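Local atomic coordinates of tRNA modification GTPase MnmE (Chlorobium tepidum, PDB entry 3GEE), a protein that probably hydrolyses GTP at a high intrinsic rate while helping to add a carboxymethylaminomethyl group to the wobble uridine of certain tRNAs. Residues G233-I238 with A311-I316; D329-I334 with D368-E373; G167-R172 with V407-L412; Q179-C184 with A447-V452. All blocks are in the same frame, centred on the assembly; numbering follows the deposited sequence.

Interaction 1. Residues G233-I238 with A311-I316; sequences GVSTVI and AEADLI
T236 lies beside L315, and V237 beside I316, as two parallel bridges in the central sheet of the G domain, the P-loop GTPase fold whose strand 234-239 runs on towards the nucleotide. Going along 311-316, E312 comes first, its carboxylate turned to R228 of helix 203-232 in a salt bridge. A313 then sets its methyl against V237, with CB 3.8 Å from CG2. D314 ties the loop to the neighbouring strand: its CG stands anti to the carbonyl carbon (chi1 -53°), and this turns the carboxylate to S235. D314 OD2 takes the backbone N of S235 at 2.8 Å, met on the anti side and slightly out of the carboxylate plane, and OD1 goes to R228. D314 CB lies 3.6 Å from V234 CG1, and D314 N donates to S235 OG at 3.3 Å. With an alanine in place of the aspartate, the amide of S235 would probably be left without its carboxylate partner, and R228 would keep one acid fewer. L315 N donates to S235 O in the carbonyl plane, and L315 O accepts from V237 N at 2.9 Å. The side chains of L315 and T236 run side by side, CB 3.6 Å from CG2; F283 and L285 of strand 281-286 lie beside T236, and L395 packs on L315. I316 is on the other face, its CA 3.5 Å from V237 O in a C-H...O contact.

Interaction 2. Residues D329-I334 with D368-E373; sequences DELTEI and DGTGTE
T370, in the last part of helix 360-370, pushes its side chain against L331 and I334 at the start of helix 331-340, so the contact joins two helices of the G domain fold. Taken from the root outward, T370 CB sits 3.7 Å from both CG1 and CD1 of I334, whose side chain crosses it at about a right angle. The methyl, T370 CG2, goes furthest in: it rests on L331 CB and on L331 O, and it also meets I334 CG1 at 3.4 Å. The other branch, T370 OG1, stands between the backbone N and the carbonyl carbon (chi1 62°), an orientation that turns it back to its own chain, where it bonds to I366 O and accepts from T372 N at 3.3 Å, an ST turn. A valine here has no hydroxyl for these bonds, and the amide of T372 would probably lose its acceptor and the turn become freer to move. T372 continues the row, with OG1 3.5 Å and CG2 3.7 Å from I334 CD1, while OG1 itself is hydrogen-bonded to T348 of strand 345-351. F346 and T348 touch I334 as well. No hydrogen bond passes between 329-334 and 368-373 themselves, where the contact is van der Waals; one residue further along, R335 NE adds a hydrogen bond to G369 O, so a polar tie backs up the close fit.

Interaction 3. Residues G167-R172 with V407-L412; sequences GDLSVR and VLVTSL
L169, in the first turn of helix 168-177, and V407, in an extended loop without regular secondary structure, bring their CA atoms to 6.4 Å, and from there the loop draws away towards helix 412-432. V407 is directed toward the helix and splits its two methyls between neighbours. V407 CG1 meets D168 CB at 3.7 Å. With that methyl beside the backbone N (chi1 -74°), V407 CG2 falls between the N and the carbonyl carbon and lies 3.9 Å from L169 CD2 and 4.3 Å from R172 CG. The other methyl of L169, CD1, reaches along the loop to V409 CG2 at 4.3 Å, so one leucine bridges both valines. The polar ends look elsewhere: D168 OD2 is bonded to S163 OG, and R172 forms a salt bridge with E216 of helix 203-232, while V409 N is held by S223 OG. The closest approaches between the two segments are all carbon to carbon. The helix starts at G167, which is at once its N-cap and, with a positive phi of 98°, the C-prime residue of the preceding helix 155-166. That pairing is a Schellman motif, in which G167 N bonds to Q164 O and D168 N to S163 O, at a helix-to-helix turn of the MnmE helical domain.

Interaction 4. Residues Q179-C184 with A447-V452; sequences QLIRSC and AALDYV
The flat groups that matter between L180 and L449 are peptide units, for no aromatic ring takes part. The amide N of L449 has L180 CD1 resting 3.8 Å from it, and the carbonyl O of L180 is approached by L449 CD1. The ring of Y451 leads away, towards N420 and A421 of helix 412-432. This is antiparallel helix packing within the helical domain of MnmE: the axes of the short helical segments 179-184 and 447-452 run nearly opposite, 163° between their directions, and come within 9.9 Å of each other. L180 and L449 stand at the centre, where the backbones are nearest and where CB of one lies 3.9 Å from CB of the other. L180 has its CG beside the backbone N, anti to the carbonyl carbon (chi1 -74°), and from there its two methyls spread along the neighbouring helix, from A448 to V452. L180 CD2 touches A448 CB at 4.0 Å, while L180 CD1 reaches one turn further on to V452 CG2, 3.9 Å away. L180 CD1 also lies 3.8 Å from L449 CA. L449, its CG anti to the backbone N (chi1 151°), carries CD1 to the side of I181. Further helices close the surroundings: L173 of helix 168-177 and A421 of helix 412-432 touch V452, L425 of the latter touches A448, and R177 lies against L449. S183 touches helix 203-232. Towards the more open side of the contact, the end of I181 swings back to L449, its CD1 3.7 Å from L449 CD1.

How the interactions relate
The G domain is inserted in the helical domain, and the four contacts follow that plan. Interactions 1 and 2 lie within the insertion, one after the other along the chain, with centres 19 Å apart; strand 315-321 of the first leads on to helix 331-340 of the second. The side chain of V237 is about 12 Å from the bound GDP and that of I334 about 14 Å. Interactions 3 and 4 join chain from before the insertion to chain after it, their segments alternating in sequence and their centres 17 Å apart. Of these two, interaction 3 lies nearer to interaction 1, nearest atoms about 6 Å apart against about 20 Å for interaction 4, which is 50 Å, centre to centre, from interaction 2.

Interaction 1. Residues G233-I238 with A311-I316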
loop_
_atom_site.group_PDB
_atom_site.type_symbol
_atom_site.label_atom_id
_atom_site.label_comp_id
_atom_site.label_asym_id
_atom_site.label_seq_id
_atom_site.Cartn_x
_atom_site.Cartn_y
_atom_site.Cartn_z
ATOM N N GLY A 233 -5.538 -23.818 -0.776
ATOM C CA GLY A 233 -6.984 -24.010 -0.874
ATOM C C GLY A 233 -7.426 -25.264 -1.604
ATOM O O GLY A 233 -6.635 -25.919 -2.288
ATOM N N VAL A 234 -8.705 -25.590 -1.450
ATOM C CA VAL A 234 -9.316 -26.730 -2.124
ATOM C C VAL A 234 -9.503 -26.391 -3.599
ATOM O O VAL A 234 -10.325 -25.542 -3.950
ATOM C CB VAL A 234 -10.679 -27.098 -1.480
ATOM C CG1 VAL A 234 -11.396 -28.178 -2.279
ATOM C CG2 VAL A 234 -10.491 -27.542 -0.038
ATOM N N SER A 235 -8.721 -27.043 -4.454
ATOM C CA SER A 235 -8.818 -26.833 -5.895
ATOM C C SER A 235 -10.072 -27.511 -6.426
ATOM O O SER A 235 -10.277 -28.708 -6.222
ATOM C CB SER A 235 -7.579 -27.366 -6.609
ATOM O OG SER A 235 -7.433 -28.753 -6.385
ATOM N N THR A 236 -10.918 -26.732 -7.087
ATOM C CA THR A 236 -12.202 -27.230 -7.561
ATOM C C THR A 236 -12.393 -26.939 -9.047
ATOM O O THR A 236 -12.190 -25.810 -9.504
ATOM C CB THR A 236 -13.387 -26.644 -6.750
ATOM O OG1 THR A 236 -13.457 -25.230 -6.953
ATOM C CG2 THR A 236 -13.213 -26.907 -5.266
ATOM N N VAL A 237 -12.776 -27.969 -9.795
ATOM C CA VAL A 237 -13.082 -27.817 -11.214
ATOM C C VAL A 237 -14.592 -27.725 -11.406
ATOM O O VAL A 237 -15.354 -28.470 -10.787
ATOM C CB VAL A 237 -12.504 -28.975 -12.066
ATOM C CG1 VAL A 237 -12.913 -28.831 -13.526
ATOM C CG2 VAL A 237 -10.987 -29.015 -11.955
ATOM N N ILE A 238 -15.013 -26.789 -12.252
ATOM C CA ILE A 238 -16.410 -26.681 -12.646
ATOM C C ILE A 238 -16.540 -27.167 -14.089
ATOM O O ILE A 238 -16.109 -26.492 -15.030
ATOM C CB ILE A 238 -16.952 -25.243 -12.477
ATOM C CG1 ILE A 238 -16.727 -24.755 -11.042
ATOM C CG2 ILE A 238 -18.434 -25.187 -12.823
ATOM C CD1 ILE A 238 -16.655 -23.248 -10.902
ATOM N N ALA A 311 -6.530 -33.795 -13.508
ATOM C CA ALA A 311 -5.589 -34.532 -12.676
ATOM C C ALA A 311 -5.099 -33.562 -11.605
ATOM O O ALA A 311 -4.601 -32.474 -11.925
ATOM C CB ALA A 311 -4.427 -35.056 -13.509
ATOM N N GLU A 312 -5.258 -33.956 -10.341
ATOM C CA GLU A 312 -5.055 -33.066 -9.188
ATOM C C GLU A 312 -6.147 -31.997 -9.134
ATOM O O GLU A 312 -5.993 -30.890 -9.653
ATOM C CB GLU A 312 -3.646 -32.438 -9.163
ATOM C CG GLU A 312 -2.498 -33.440 -9.004
ATOM C CD GLU A 312 -2.527 -34.177 -7.669
ATOM O OE1 GLU A 312 -2.528 -33.507 -6.612
ATOM O OE2 GLU A 312 -2.541 -35.429 -7.682
ATOM N N ALA A 313 -7.262 -32.373 -8.518
ATOM C CA ALA A 313 -8.400 -31.495 -8.277
ATOM C C ALA A 313 -9.187 -32.120 -7.136
ATOM O O ALA A 313 -9.611 -33.269 -7.232
ATOM C CB ALA A 313 -9.263 -31.372 -9.525
ATOM N N ASP A 314 -9.361 -31.374 -6.051
ATOM C CA ASP A 314 -9.963 -31.917 -4.834
ATOM C C ASP A 314 -11.460 -32.156 -4.971
ATOM O O ASP A 314 -11.989 -33.138 -4.448
ATOM C CB ASP A 314 -9.699 -30.993 -3.642
ATOM C CG ASP A 314 -8.234 -30.665 -3.467
ATOM O OD1 ASP A 314 -7.416 -31.605 -3.365
ATOM O OD2 ASP A 314 -7.900 -29.462 -3.428
ATOM N N LEU A 315 -12.134 -31.252 -5.676
ATOM C CA LEU A 315 -13.584 -31.279 -5.792
ATOM C C LEU A 315 -14.018 -30.946 -7.210
ATOM O O LEU A 315 -13.656 -29.904 -7.750
ATOM C CB LEU A 315 -14.209 -30.301 -4.789
ATOM C CG LEU A 315 -15.688 -29.912 -4.844
ATOM C CD1 LEU A 315 -16.587 -31.117 -4.629
ATOM C CD2 LEU A 315 -15.990 -28.841 -3.807
ATOM N N ILE A 316 -14.786 -31.848 -7.813
ATOM C CA ILE A 316 -15.360 -31.601 -9.130
ATOM C C ILE A 316 -16.849 -31.319 -8.988
ATOM O O ILE A 316 -17.580 -32.093 -8.365
ATOM C CB ILE A 316 -15.132 -32.777 -10.111
ATOM C CG1 ILE A 316 -13.646 -33.137 -10.187
ATOM C CG2 ILE A 316 -15.666 -32.415 -11.491
ATOM C CD1 ILE A 316 -13.343 -34.416 -10.944
#

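Interaction 2. Residues D329-I334 with D368-E373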
loop_
_atom_site.group_PDB
_atom_site.type_symbol
_atom_site.label_atom_id
_atom_site.label_comp_id
_atom_site.label_asym_id
_atom_site.label_seq_id
_atom_site.Cartn_x
_atom_site.Cartn_y
_atom_site.Cartn_z
ATOM N N ASP A 329 -28.560 -38.199 -21.669
ATOM C CA ASP A 329 -27.597 -39.277 -21.443
ATOM C C ASP A 329 -26.153 -38.792 -21.571
ATOM O O ASP A 329 -25.255 -39.542 -21.949
ATOM C CB ASP A 329 -27.883 -40.493 -22.331
ATOM C CG ASP A 329 -28.752 -41.534 -21.635
ATOM O OD1 ASP A 329 -29.533 -41.162 -20.731
ATOM O OD2 ASP A 329 -28.652 -42.730 -21.990
ATOM N N GLU A 330 -25.949 -37.519 -21.252
ATOM C CA GLU A 330 -24.626 -37.011 -20.952
ATOM C C GLU A 330 -24.330 -37.256 -19.470
ATOM O O GLU A 330 -23.304 -36.821 -18.949
ATOM C CB GLU A 330 -24.529 -35.523 -21.280
ATOM C CG GLU A 330 -25.158 -34.602 -20.248
ATOM C CD GLU A 330 -24.403 -33.300 -20.119
ATOM O OE1 GLU A 330 -23.984 -32.750 -21.159
ATOM O OE2 GLU A 330 -24.226 -32.828 -18.976
ATOM N N LEU A 331 -25.248 -37.945 -18.791
ATOM C CA LEU A 331 -24.984 -38.474 -17.455
ATOM C C LEU A 331 -24.078 -39.705 -17.534
ATOM O O LEU A 331 -23.615 -40.224 -16.514
ATOM C CB LEU A 331 -26.281 -38.752 -16.679
ATOM C CG LEU A 331 -27.503 -39.474 -17.248
ATOM C CD1 LEU A 331 -27.305 -40.980 -17.347
ATOM C CD2 LEU A 331 -28.702 -39.166 -16.369
ATOM N N THR A 332 -23.834 -40.153 -18.765
ATOM C CA THR A 332 -22.808 -41.142 -19.069
ATOM C C THR A 332 -21.454 -40.450 -18.970
ATOM O O THR A 332 -20.476 -41.033 -18.499
ATOM C CB THR A 332 -23.000 -41.732 -20.487
ATOM O OG1 THR A 332 -24.370 -42.118 -20.665
ATOM C CG2 THR A 332 -22.105 -42.945 -20.705
ATOM N N GLU A 333 -21.421 -39.194 -19.411
ATOM C CA GLU A 333 -20.235 -38.348 -19.328
ATOM C C GLU A 333 -19.854 -38.086 -17.872
ATOM O O GLU A 333 -18.673 -38.125 -17.517
ATOM C CB GLU A 333 -20.472 -37.026 -20.068
ATOM C CG GLU A 333 -19.259 -36.105 -20.164
ATOM C CD GLU A 333 -18.148 -36.671 -21.036
ATOM O OE1 GLU A 333 -18.447 -37.250 -22.106
ATOM O OE2 GLU A 333 -16.969 -36.528 -20.645
ATOM N N ILE A 334 -20.851 -37.836 -17.027
ATOM C CA ILE A 334 -20.573 -37.566 -15.621
ATOM C C ILE A 334 -20.138 -38.839 -14.887
ATOM O O ILE A 334 -19.380 -38.774 -13.919
ATOM C CB ILE A 334 -21.740 -36.829 -14.881
ATOM C CG1 ILE A 334 -22.417 -37.728 -13.859
ATOM C CG2 ILE A 334 -22.751 -36.214 -15.849
ATOM C CD1 ILE A 334 -22.936 -36.970 -12.681
ATOM N N ASP A 368 -29.621 -41.546 -9.593
ATOM C CA ASP A 368 -29.629 -42.992 -9.778
ATOM C C ASP A 368 -28.859 -43.429 -11.013
ATOM O O ASP A 368 -28.203 -44.462 -11.000
ATOM C CB ASP A 368 -31.065 -43.506 -9.854
ATOM C CG ASP A 368 -31.855 -43.241 -8.582
ATOM O OD1 ASP A 368 -33.104 -43.240 -8.647
ATOM O OD2 ASP A 368 -31.235 -43.029 -7.517
ATOM N N GLY A 369 -28.926 -42.632 -12.071
ATOM C CA GLY A 369 -28.262 -42.972 -13.319
ATOM C C GLY A 369 -26.759 -42.798 -13.310
ATOM O O GLY A 369 -26.075 -43.259 -14.220
ATOM N N THR A 370 -26.241 -42.131 -12.283
ATOM C CA THR A 370 -24.817 -41.793 -12.218
ATOM C C THR A 370 -24.143 -42.278 -10.941
ATOM O O THR A 370 -22.916 -42.422 -10.889
ATOM C CB THR A 370 -24.616 -40.290 -12.291
ATOM O OG1 THR A 370 -25.264 -39.687 -11.169
ATOM C CG2 THR A 370 -25.202 -39.733 -13.575
ATOM N N GLY A 371 -24.951 -42.517 -9.911
ATOM C CA GLY A 371 -24.452 -42.948 -8.613
ATOM C C GLY A 371 -23.720 -41.839 -7.880
ATOM O O GLY A 371 -23.005 -42.099 -6.912
ATOM N N THR A 372 -23.888 -40.607 -8.350
ATOM C CA THR A 372 -23.299 -39.442 -7.708
ATOM C C THR A 372 -24.350 -38.775 -6.825
ATOM O O THR A 372 -25.519 -39.173 -6.842
ATOM C CB THR A 372 -22.819 -38.418 -8.745
ATOM O OG1 THR A 372 -23.952 -37.831 -9.399
ATOM C CG2 THR A 372 -21.910 -39.074 -9.780
ATOM N N GLU A 373 -23.934 -37.770 -6.055
ATOM C CA GLU A 373 -24.875 -36.941 -5.319
ATOM C C GLU A 373 -25.274 -35.706 -6.118
ATOM O O GLU A 373 -24.421 -34.998 -6.667
ATOM C CB GLU A 373 -24.322 -36.540 -3.955
ATOM C CG GLU A 373 -24.918 -37.335 -2.802
ATOM C CD GLU A 373 -24.976 -36.538 -1.508
ATOM O OE1 GLU A 373 -23.975 -35.864 -1.179
ATOM O OE2 GLU A 373 -26.021 -36.588 -0.819
#

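Interaction 3. Residues G167-R172 with V407-L412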
loop_
_atom_site.group_PDB
_atom_site.type_symbol
_atom_site.label_atom_id
_atom_site.label_comp_id
_atom_site.label_asym_id
_atom_site.label_seq_id
_atom_site.Cartn_x
_atom_site.Cartn_y
_atom_site.Cartn_z
ATOM N N GLY A 167 9.532 -21.639 12.970
ATOM C CA GLY A 167 10.454 -22.742 12.677
ATOM C C GLY A 167 10.035 -24.123 13.156
ATOM O O GLY A 167 10.830 -25.068 13.102
ATOM N N ASP A 168 8.789 -24.243 13.619
ATOM C CA ASP A 168 8.247 -25.501 14.148
ATOM C C ASP A 168 8.592 -26.735 13.300
ATOM O O ASP A 168 9.021 -27.767 13.834
ATOM C CB ASP A 168 6.725 -25.400 14.330
ATOM C CG ASP A 168 6.321 -24.457 15.460
ATOM O OD1 ASP A 168 7.210 -23.824 16.077
ATOM O OD2 ASP A 168 5.102 -24.346 15.734
ATOM N N LEU A 169 8.408 -26.622 11.983
ATOM C CA LEU A 169 8.724 -27.719 11.073
ATOM C C LEU A 169 10.223 -27.987 11.101
ATOM O O LEU A 169 10.660 -29.141 11.186
ATOM C CB LEU A 169 8.288 -27.386 9.643
ATOM C CG LEU A 169 7.474 -28.409 8.838
ATOM C CD1 LEU A 169 7.761 -28.236 7.352
ATOM C CD2 LEU A 169 7.704 -29.867 9.262
ATOM N N SER A 170 10.994 -26.900 11.048
ATOM C CA SER A 170 12.453 -26.957 11.036
ATOM C C SER A 170 13.000 -27.677 12.263
ATOM O O SER A 170 13.936 -28.473 12.149
ATOM C CB SER A 170 13.039 -25.549 10.942
ATOM O OG SER A 170 12.350 -24.780 9.969
ATOM N N VAL A 171 12.406 -27.398 13.425
ATOM C CA VAL A 171 12.718 -28.126 14.655
ATOM C C VAL A 171 12.494 -29.633 14.446
ATOM O O VAL A 171 13.404 -30.433 14.675
ATOM C CB VAL A 171 11.892 -27.604 15.866
ATOM C CG1 VAL A 171 12.260 -28.350 17.140
ATOM C CG2 VAL A 171 12.108 -26.111 16.055
ATOM N N ARG A 172 11.298 -30.002 13.981
ATOM C CA ARG A 172 10.959 -31.411 13.730
ATOM C C ARG A 172 11.894 -32.060 12.711
ATOM O O ARG A 172 12.326 -33.201 12.901
ATOM C CB ARG A 172 9.497 -31.566 13.285
ATOM C CG ARG A 172 8.455 -31.295 14.377
ATOM C CD ARG A 172 8.136 -32.532 15.218
ATOM N NE ARG A 172 7.161 -33.415 14.574
ATOM C CZ ARG A 172 7.466 -34.544 13.934
ATOM N NH1 ARG A 172 6.506 -35.283 13.385
ATOM N NH2 ARG A 172 8.730 -34.945 13.845
ATOM N N VAL A 407 2.669 -30.575 13.193
ATOM C CA VAL A 407 2.653 -29.453 12.253
ATOM C C VAL A 407 2.382 -29.909 10.824
ATOM O O VAL A 407 2.854 -30.964 10.399
ATOM C CB VAL A 407 3.965 -28.634 12.310
ATOM C CG1 VAL A 407 4.009 -27.798 13.583
ATOM C CG2 VAL A 407 5.197 -29.541 12.203
ATOM N N LEU A 408 1.618 -29.106 10.089
ATOM C CA LEU A 408 1.229 -29.449 8.725
ATOM C C LEU A 408 2.344 -29.126 7.744
ATOM O O LEU A 408 2.799 -27.990 7.671
ATOM C CB LEU A 408 -0.042 -28.693 8.311
ATOM C CG LEU A 408 -1.254 -28.617 9.249
ATOM C CD1 LEU A 408 -2.330 -27.722 8.646
ATOM C CD2 LEU A 408 -1.822 -29.996 9.574
ATOM N N VAL A 409 2.792 -30.126 6.994
ATOM C CA VAL A 409 3.690 -29.854 5.881
ATOM C C VAL A 409 2.861 -29.358 4.697
ATOM O O VAL A 409 1.807 -29.911 4.384
ATOM C CB VAL A 409 4.585 -31.076 5.502
ATOM C CG1 VAL A 409 3.770 -32.205 4.918
ATOM C CG2 VAL A 409 5.673 -30.664 4.524
ATOM N N THR A 410 3.324 -28.281 4.075
ATOM C CA THR A 410 2.721 -27.775 2.853
ATOM C C THR A 410 3.759 -27.823 1.737
ATOM O O THR A 410 4.886 -28.275 1.958
ATOM C CB THR A 410 2.248 -26.330 3.016
ATOM O OG1 THR A 410 1.846 -26.093 4.371
ATOM C CG2 THR A 410 1.088 -26.085 2.094
ATOM N N SER A 411 3.379 -27.358 0.548
ATOM C CA SER A 411 4.305 -27.223 -0.580
ATOM C C SER A 411 4.786 -28.560 -1.155
ATOM O O SER A 411 5.504 -29.332 -0.506
ATOM C CB SER A 411 5.481 -26.297 -0.226
ATOM O OG SER A 411 6.642 -26.610 -0.974
ATOM N N LEU A 412 4.371 -28.807 -2.393
ATOM C CA LEU A 412 4.786 -29.968 -3.165
ATOM C C LEU A 412 6.277 -30.297 -2.983
ATOM O O LEU A 412 6.638 -31.458 -2.741
ATOM C CB LEU A 412 4.455 -29.721 -4.639
ATOM C CG LEU A 412 4.683 -30.796 -5.697
ATOM C CD1 LEU A 412 3.683 -31.938 -5.553
ATOM C CD2 LEU A 412 4.573 -30.156 -7.068
#

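Interaction 4. Residues Q179-C184 with A447-V452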
loop_
_atom_site.group_PDB
_atom_site.type_symbol
_atom_site.label_atom_id
_atom_site.label_comp_id
_atom_site.label_asym_id
_atom_site.label_seq_id
_atom_site.Cartn_x
_atom_site.Cartn_y
_atom_site.Cartn_z
ATOM N N GLN A 179 19.214 -38.467 13.711
ATOM C CA GLN A 179 19.544 -39.869 13.446
ATOM C C GLN A 179 20.263 -40.029 12.113
ATOM O O GLN A 179 21.098 -40.919 11.957
ATOM C CB GLN A 179 18.291 -40.753 13.465
ATOM C CG GLN A 179 17.523 -40.763 14.786
ATOM C CD GLN A 179 16.432 -39.703 14.855
ATOM O OE1 GLN A 179 16.568 -38.608 14.306
ATOM N NE2 GLN A 179 15.339 -40.031 15.535
ATOM N N LEU A 180 19.936 -39.158 11.159
ATOM C CA LEU A 180 20.589 -39.160 9.849
ATOM C C LEU A 180 22.015 -38.596 9.888
ATOM O O LEU A 180 22.721 -38.614 8.881
ATOM C CB LEU A 180 19.729 -38.435 8.802
ATOM C CG LEU A 180 18.480 -39.170 8.296
ATOM C CD1 LEU A 180 17.634 -38.246 7.432
ATOM C CD2 LEU A 180 18.827 -40.452 7.536
ATOM N N ILE A 181 22.424 -38.087 11.049
ATOM C CA ILE A 181 23.834 -37.821 11.326
ATOM C C ILE A 181 24.368 -38.980 12.172
ATOM O O ILE A 181 25.463 -39.491 11.925
ATOM C CB ILE A 181 24.046 -36.452 12.042
ATOM C CG1 ILE A 181 23.740 -35.274 11.099
ATOM C CG2 ILE A 181 25.461 -36.340 12.630
ATOM C CD1 ILE A 181 24.786 -35.000 10.015
ATOM N N ARG A 182 23.564 -39.397 13.151
ATOM C CA ARG A 182 23.914 -40.472 14.078
ATOM C C ARG A 182 24.154 -41.805 13.368
ATOM O O ARG A 182 25.250 -42.359 13.442
ATOM C CB ARG A 182 22.821 -40.628 15.141
ATOM C CG ARG A 182 23.095 -41.689 16.207
ATOM C CD ARG A 182 21.937 -41.812 17.194
ATOM N NE ARG A 182 21.816 -40.639 18.065
ATOM C CZ ARG A 182 20.964 -39.631 17.875
ATOM N NH1 ARG A 182 20.134 -39.632 16.839
ATOM N NH2 ARG A 182 20.943 -38.616 18.728
ATOM N N SER A 183 23.130 -42.305 12.684
ATOM C CA SER A 183 23.196 -43.614 12.037
ATOM C C SER A 183 23.992 -43.598 10.730
ATOM O O SER A 183 24.487 -44.639 10.292
ATOM C CB SER A 183 21.788 -44.166 11.804
ATOM O OG SER A 183 21.084 -44.288 13.029
ATOM N N CYS A 184 24.118 -42.422 10.120
ATOM C CA CYS A 184 24.838 -42.278 8.853
ATOM C C CYS A 184 26.355 -42.298 9.047
ATOM O O CYS A 184 27.038 -43.146 8.471
ATOM C CB CYS A 184 24.404 -41.004 8.126
ATOM S SG CYS A 184 25.070 -40.816 6.453
ATOM N N ALA A 447 21.593 -40.421 0.942
ATOM C CA ALA A 447 20.553 -39.944 0.037
ATOM C C ALA A 447 19.373 -39.354 0.808
ATOM O O ALA A 447 18.811 -38.339 0.399
ATOM C CB ALA A 447 20.092 -41.065 -0.883
ATOM N N ALA A 448 19.017 -39.990 1.924
ATOM C CA ALA A 448 17.919 -39.532 2.778
ATOM C C ALA A 448 18.250 -38.214 3.479
ATOM O O ALA A 448 17.441 -37.283 3.472
ATOM C CB ALA A 448 17.560 -40.598 3.793
ATOM N N LEU A 449 19.439 -38.148 4.080
ATOM C CA LEU A 449 19.942 -36.925 4.712
ATOM C C LEU A 449 20.077 -35.788 3.699
ATOM O O LEU A 449 19.890 -34.617 4.038
ATOM C CB LEU A 449 21.276 -37.196 5.429
ATOM C CG LEU A 449 22.316 -36.075 5.571
ATOM C CD1 LEU A 449 22.842 -35.968 6.992
ATOM C CD2 LEU A 449 23.458 -36.255 4.574
ATOM N N ASP A 450 20.402 -36.151 2.460
ATOM C CA ASP A 450 20.488 -35.199 1.361
ATOM C C ASP A 450 19.104 -34.648 1.015
ATOM O O ASP A 450 18.963 -33.461 0.714
ATOM C CB ASP A 450 21.110 -35.868 0.132
ATOM C CG ASP A 450 22.014 -34.936 -0.655
ATOM O OD1 ASP A 450 21.625 -33.770 -0.898
ATOM O OD2 ASP A 450 23.116 -35.385 -1.044
ATOM N N TYR A 451 18.090 -35.511 1.076
ATOM C CA TYR A 451 16.719 -35.127 0.738
ATOM C C TYR A 451 16.045 -34.304 1.829
ATOM O O TYR A 451 15.394 -33.303 1.532
ATOM C CB TYR A 451 15.869 -36.352 0.378
ATOM C CG TYR A 451 16.190 -36.954 -0.977
ATOM C CD1 TYR A 451 16.431 -36.142 -2.088
ATOM C CD2 TYR A 451 16.233 -38.337 -1.152
ATOM C CE1 TYR A 451 16.722 -36.693 -3.333
ATOM C CE2 TYR A 451 16.521 -38.897 -2.396
ATOM C CZ TYR A 451 16.762 -38.069 -3.479
ATOM O OH TYR A 451 17.047 -38.616 -4.708
ATOM N N VAL A 452 16.202 -34.724 3.083
ATOM C CA VAL A 452 15.657 -33.986 4.225
ATOM C C VAL A 452 16.303 -32.600 4.313
ATOM O O VAL A 452 15.637 -31.609 4.623
ATOM C CB VAL A 452 15.840 -34.769 5.552
ATOM C CG1 VAL A 452 15.352 -33.958 6.747
ATOM C CG2 VAL A 452 15.101 -36.092 5.489
#